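Local coordinates for protein cyclin homolog (Herpesvirus saimiri, PDB 2F2C) that acts as a viral D-type cyclin that pairs with a host cyclin-dependent kinase and may promote cell transformation and T-cell proliferation during latent infection, at residues 16-21 with 155-160; 61-66 with 70-75. All coordinates share one frame; numbering follows the deposited sequence.

Contact 1 of 2, residues 16-21 with 155-160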
# COMPACT_ATOMS: atom_id res chain seq x y z
N THR A 16 -10.04 -6.68 -8.45
CA THR A 16 -10.34 -6.06 -7.16
C THR A 16 -9.80 -4.63 -7.02
O THR A 16 -10.42 -3.78 -6.39
CB THR A 16 -9.80 -6.95 -6.05
OG1 THR A 16 -10.72 -8.04 -5.83
CG2 THR A 16 -9.78 -6.24 -4.72
N THR A 17 -8.64 -4.37 -7.61
CA THR A 17 -7.91 -3.15 -7.35
C THR A 17 -8.02 -2.20 -8.52
O THR A 17 -7.67 -1.03 -8.41
CB THR A 17 -6.45 -3.51 -6.98
OG1 THR A 17 -6.24 -3.26 -5.58
CG2 THR A 17 -5.41 -2.60 -7.66
N MET A 18 -8.52 -2.71 -9.64
CA MET A 18 -8.53 -1.93 -10.89
C MET A 18 -9.91 -1.82 -11.54
O MET A 18 -10.21 -0.83 -12.18
CB MET A 18 -7.50 -2.51 -11.87
CG MET A 18 -6.06 -2.49 -11.33
SD MET A 18 -4.89 -3.55 -12.22
CE MET A 18 -3.48 -3.58 -11.09
N LYS A 19 -10.75 -2.84 -11.39
CA LYS A 19 -12.03 -2.84 -12.08
C LYS A 19 -13.18 -2.43 -11.18
O LYS A 19 -14.27 -2.10 -11.68
CB LYS A 19 -12.32 -4.24 -12.64
CG LYS A 19 -11.58 -4.61 -13.90
CD LYS A 19 -11.84 -6.09 -14.23
CE LYS A 19 -11.86 -6.33 -15.73
NZ LYS A 19 -12.37 -5.10 -16.47
N ASP A 20 -12.97 -2.48 -9.86
CA ASP A 20 -14.02 -2.09 -8.91
C ASP A 20 -14.37 -0.59 -9.04
O ASP A 20 -13.50 0.27 -8.85
CB ASP A 20 -13.64 -2.46 -7.47
CG ASP A 20 -14.81 -2.26 -6.48
OD1 ASP A 20 -15.65 -1.37 -6.72
OD2 ASP A 20 -14.97 -2.95 -5.45
N PRO A 21 -15.63 -0.29 -9.37
CA PRO A 21 -16.07 1.10 -9.52
C PRO A 21 -15.70 1.92 -8.30
O PRO A 21 -15.43 3.11 -8.44
CB PRO A 21 -17.59 1.00 -9.66
CG PRO A 21 -17.95 -0.44 -9.45
CD PRO A 21 -16.72 -1.25 -9.67
N PHE A 155 -4.36 7.10 -10.87
CA PHE A 155 -5.63 7.17 -11.57
C PHE A 155 -5.63 6.44 -12.89
O PHE A 155 -6.69 5.98 -13.30
CB PHE A 155 -6.06 8.60 -11.81
CG PHE A 155 -6.80 9.21 -10.67
CD1 PHE A 155 -6.11 9.91 -9.67
CD2 PHE A 155 -8.17 9.12 -10.59
CE1 PHE A 155 -6.80 10.49 -8.63
CE2 PHE A 155 -8.86 9.69 -9.54
CZ PHE A 155 -8.17 10.36 -8.56
N LEU A 156 -4.48 6.34 -13.56
CA LEU A 156 -4.38 5.76 -14.93
C LEU A 156 -5.30 4.59 -15.25
O LEU A 156 -6.10 4.64 -16.18
CB LEU A 156 -2.95 5.37 -15.25
CG LEU A 156 -2.04 6.57 -15.53
CD1 LEU A 156 -0.61 6.14 -15.34
CD2 LEU A 156 -2.27 7.14 -16.93
N ILE A 157 -5.21 3.53 -14.46
CA ILE A 157 -5.92 2.32 -14.80
C ILE A 157 -7.41 2.41 -14.50
O ILE A 157 -8.22 2.05 -15.38
CB ILE A 157 -5.24 1.07 -14.18
CG1 ILE A 157 -3.81 0.92 -14.71
CG2 ILE A 157 -6.08 -0.20 -14.44
CD1 ILE A 157 -3.73 0.41 -16.16
N PRO A 158 -7.80 2.83 -13.29
CA PRO A 158 -9.21 3.10 -13.00
C PRO A 158 -9.91 3.99 -14.05
O PRO A 158 -11.07 3.74 -14.38
CB PRO A 158 -9.16 3.79 -11.65
CG PRO A 158 -8.02 3.16 -10.99
CD PRO A 158 -6.98 2.97 -12.07
N LEU A 159 -9.21 4.99 -14.58
CA LEU A 159 -9.80 5.81 -15.65
C LEU A 159 -9.99 5.00 -16.92
O LEU A 159 -11.08 5.06 -17.52
CB LEU A 159 -9.00 7.09 -15.92
CG LEU A 159 -9.03 8.14 -14.81
CD1 LEU A 159 -8.30 9.38 -15.25
CD2 LEU A 159 -10.46 8.45 -14.42
N CYS A 160 -8.95 4.26 -17.32
CA CYS A 160 -9.02 3.35 -18.48
C CYS A 160 -10.20 2.38 -18.42
O CYS A 160 -10.91 2.20 -19.40
CB CYS A 160 -7.74 2.53 -18.63
SG CYS A 160 -6.32 3.48 -19.18
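Met18 of the short helix 15-18 lies against Ile157 and Pro158 on helix 156-162, and its side chain can be followed atom by atom. CB comes nearest, with Met18 CB 3.7 Å from Ile157 CG2. The next carbon stays on the same methyl, Met18 CG being 3.9 Å from Ile157 CG2, and the sulfur is still in range, with Met18 SD 4.2 Å from Ile157 CG2. Beyond it the chain draws off: Met18 CE is 5.4 Å from Ile157 CG2. This steady widening fits an extended thioether (chi2 164°, chi3 -167°) laid obliquely across a single methyl. The CB bond of Ile157 points at 16-21, and a chi1 of -61° sets CG2 anti to the backbone N, which makes it the branch that meets Met18. Pro158 meets the backbone rather than the side chain: Met18 O is 4.1 Å from Pro158 CA, and these two residues make the closest CA approach, at 5.5 Å.

Ile157 also packs on Trp170 and Tyr174 of helix 170-184, and Pro158 on Leu24 of helix 21-31, so the contact ties the N-terminal region to the helices of the second half of the chain. Met18 and Ile157 each pack on an aromatic side chain of the partner protein chain, placing the pair beside the intermolecular interface. Lys19, next along, forms a salt bridge with Glu167.

With no hydrogen bond between the segments and 133 Å² of buried surface, the joint rests on apolar packing, and charge pairing is left to its flank.

Contact 2 of 2, residues 61-66 with 70-75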
# COMPACT_ATOMS: atom_id res chain seq x y z
N LEU A 61 15.52 12.71 -13.48
CA LEU A 61 16.60 11.99 -14.15
C LEU A 61 16.99 10.77 -13.33
O LEU A 61 17.15 9.67 -13.86
CB LEU A 61 17.81 12.88 -14.38
CG LEU A 61 18.89 12.29 -15.29
CD1 LEU A 61 18.34 12.03 -16.69
CD2 LEU A 61 20.10 13.21 -15.34
N LEU A 62 17.11 10.99 -12.03
CA LEU A 62 17.56 10.01 -11.08
C LEU A 62 16.66 8.76 -11.09
O LEU A 62 17.18 7.61 -11.15
CB LEU A 62 17.59 10.67 -9.71
CG LEU A 62 18.65 10.34 -8.68
CD1 LEU A 62 19.99 10.08 -9.30
CD2 LEU A 62 18.74 11.52 -7.72
N CYS A 63 15.34 8.97 -11.07
CA CYS A 63 14.37 7.87 -11.14
C CYS A 63 14.39 7.18 -12.50
O CYS A 63 14.37 5.95 -12.57
CB CYS A 63 12.97 8.38 -10.85
SG CYS A 63 12.80 9.19 -9.24
N GLU A 64 14.42 7.97 -13.56
CA GLU A 64 14.46 7.45 -14.93
C GLU A 64 15.73 6.62 -15.11
O GLU A 64 15.67 5.50 -15.60
CB GLU A 64 14.46 8.63 -15.90
CG GLU A 64 14.03 8.37 -17.34
CD GLU A 64 14.19 9.62 -18.22
OE1 GLU A 64 15.31 10.20 -18.26
OE2 GLU A 64 13.20 10.05 -18.87
N SER A 65 16.87 7.17 -14.69
CA SER A 65 18.16 6.50 -14.86
C SER A 65 18.33 5.25 -14.01
O SER A 65 18.90 4.26 -14.47
CB SER A 65 19.31 7.47 -14.60
OG SER A 65 19.15 8.64 -15.40
N PHE A 66 17.83 5.26 -12.77
CA PHE A 66 17.93 4.05 -11.97
C PHE A 66 16.77 3.10 -12.17
O PHE A 66 16.69 2.07 -11.50
CB PHE A 66 18.19 4.37 -10.51
CG PHE A 66 19.60 4.81 -10.24
CD1 PHE A 66 20.63 3.87 -10.16
CD2 PHE A 66 19.91 6.15 -10.10
CE1 PHE A 66 21.94 4.26 -9.92
CE2 PHE A 66 21.23 6.55 -9.88
CZ PHE A 66 22.23 5.60 -9.78
N LYS A 70 7.24 3.63 -11.85
CA LYS A 70 6.66 4.87 -12.33
C LYS A 70 6.07 5.74 -11.24
O LYS A 70 5.82 6.92 -11.46
CB LYS A 70 5.56 4.60 -13.35
CG LYS A 70 6.04 4.20 -14.72
CD LYS A 70 6.82 5.32 -15.41
CE LYS A 70 7.04 5.02 -16.87
NZ LYS A 70 7.33 3.57 -16.95
N SER A 71 5.85 5.20 -10.05
CA SER A 71 5.16 6.00 -9.07
C SER A 71 6.06 6.65 -7.98
O SER A 71 5.60 7.50 -7.20
CB SER A 71 4.00 5.22 -8.49
OG SER A 71 4.38 4.86 -7.21
N VAL A 72 7.34 6.30 -7.96
CA VAL A 72 8.31 6.95 -7.07
C VAL A 72 8.43 8.47 -7.27
O VAL A 72 8.49 9.25 -6.31
CB VAL A 72 9.70 6.35 -7.26
CG1 VAL A 72 10.71 7.02 -6.32
CG2 VAL A 72 9.64 4.84 -7.02
N PHE A 73 8.48 8.89 -8.53
CA PHE A 73 8.72 10.30 -8.78
C PHE A 73 7.54 11.18 -8.35
O PHE A 73 7.75 12.13 -7.61
CB PHE A 73 9.14 10.57 -10.23
CG PHE A 73 9.42 12.01 -10.50
CD1 PHE A 73 10.44 12.67 -9.84
CD2 PHE A 73 8.63 12.71 -11.40
CE1 PHE A 73 10.70 14.01 -10.09
CE2 PHE A 73 8.89 14.05 -11.65
CZ PHE A 73 9.92 14.70 -11.00
N PRO A 74 6.32 10.90 -8.81
CA PRO A 74 5.18 11.67 -8.34
C PRO A 74 5.16 11.80 -6.82
O PRO A 74 4.98 12.92 -6.29
CB PRO A 74 3.99 10.86 -8.86
CG PRO A 74 4.48 10.35 -10.13
CD PRO A 74 5.90 9.90 -9.82
N LEU A 75 5.39 10.69 -6.12
CA LEU A 75 5.30 10.68 -4.66
C LEU A 75 6.41 11.51 -4.06
O LEU A 75 6.18 12.29 -3.14
CB LEU A 75 5.34 9.26 -4.12
CG LEU A 75 4.87 8.89 -2.71
CD1 LEU A 75 6.03 8.86 -1.79
CD2 LEU A 75 3.80 9.82 -2.18
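Cys63 of helix 49-65 meets Val72 and Phe73 at the start of helix 72-83 through one atom, its sulfur. Along the second segment, Lys70 and Ser71 lead into the helix: Lys70 NZ forms a salt bridge with Glu175 and Ser71 OG a weak hydrogen bond with Arg109. Val72 is the first to touch: its CG1, set anti to the backbone N (chi1 -180°), lies 4.2 Å from Cys63 SG. Phe73 follows and comes nearer, through its CB at 4.0 Å from Cys63 SG. Its ring is reached at a slant: Cys63 SG is 5.4 Å from the ring centroid and 69° off the normal, a sulfur-aromatic contact of oblique geometry. The same ring makes an edge-to-face stack with His60, one turn before Cys63. The CB atoms of Cys63, Val72 and Phe73 all point into the interface, and Cys63 and Phe73 mark the nearest backbone approach, 6.6 Å between CA atoms. All three residues are buried, yet the segments share just 108 Å² and no hydrogen bond. The packing of Cys63 against Val72 and Phe73 joins two consecutive helices of the N-terminal cyclin box, the all-helical fold of the family.

Both contacts are buried and apolar, with no hydrogen bond across either, but they sit differently in the fold. The centre of contact 2 lies about 9 Å from the centre of the chain, and it joins neighbouring helices of the N-terminal cyclin box across a short connection. Contact 1, centred about 17 Å from the chain centre, bridges 134 residues, bringing helix 15-18 to helix 156-162 beside the partner chain; no other chain touches contact 2. They share no helix: centres are about 22 Å apart, nearest atoms about 7 Å. In contact 1 sulfur is the most distant of three atoms on one methyl; in contact 2 the thiol sulfur makes every touch. Helix 170-184 borders both.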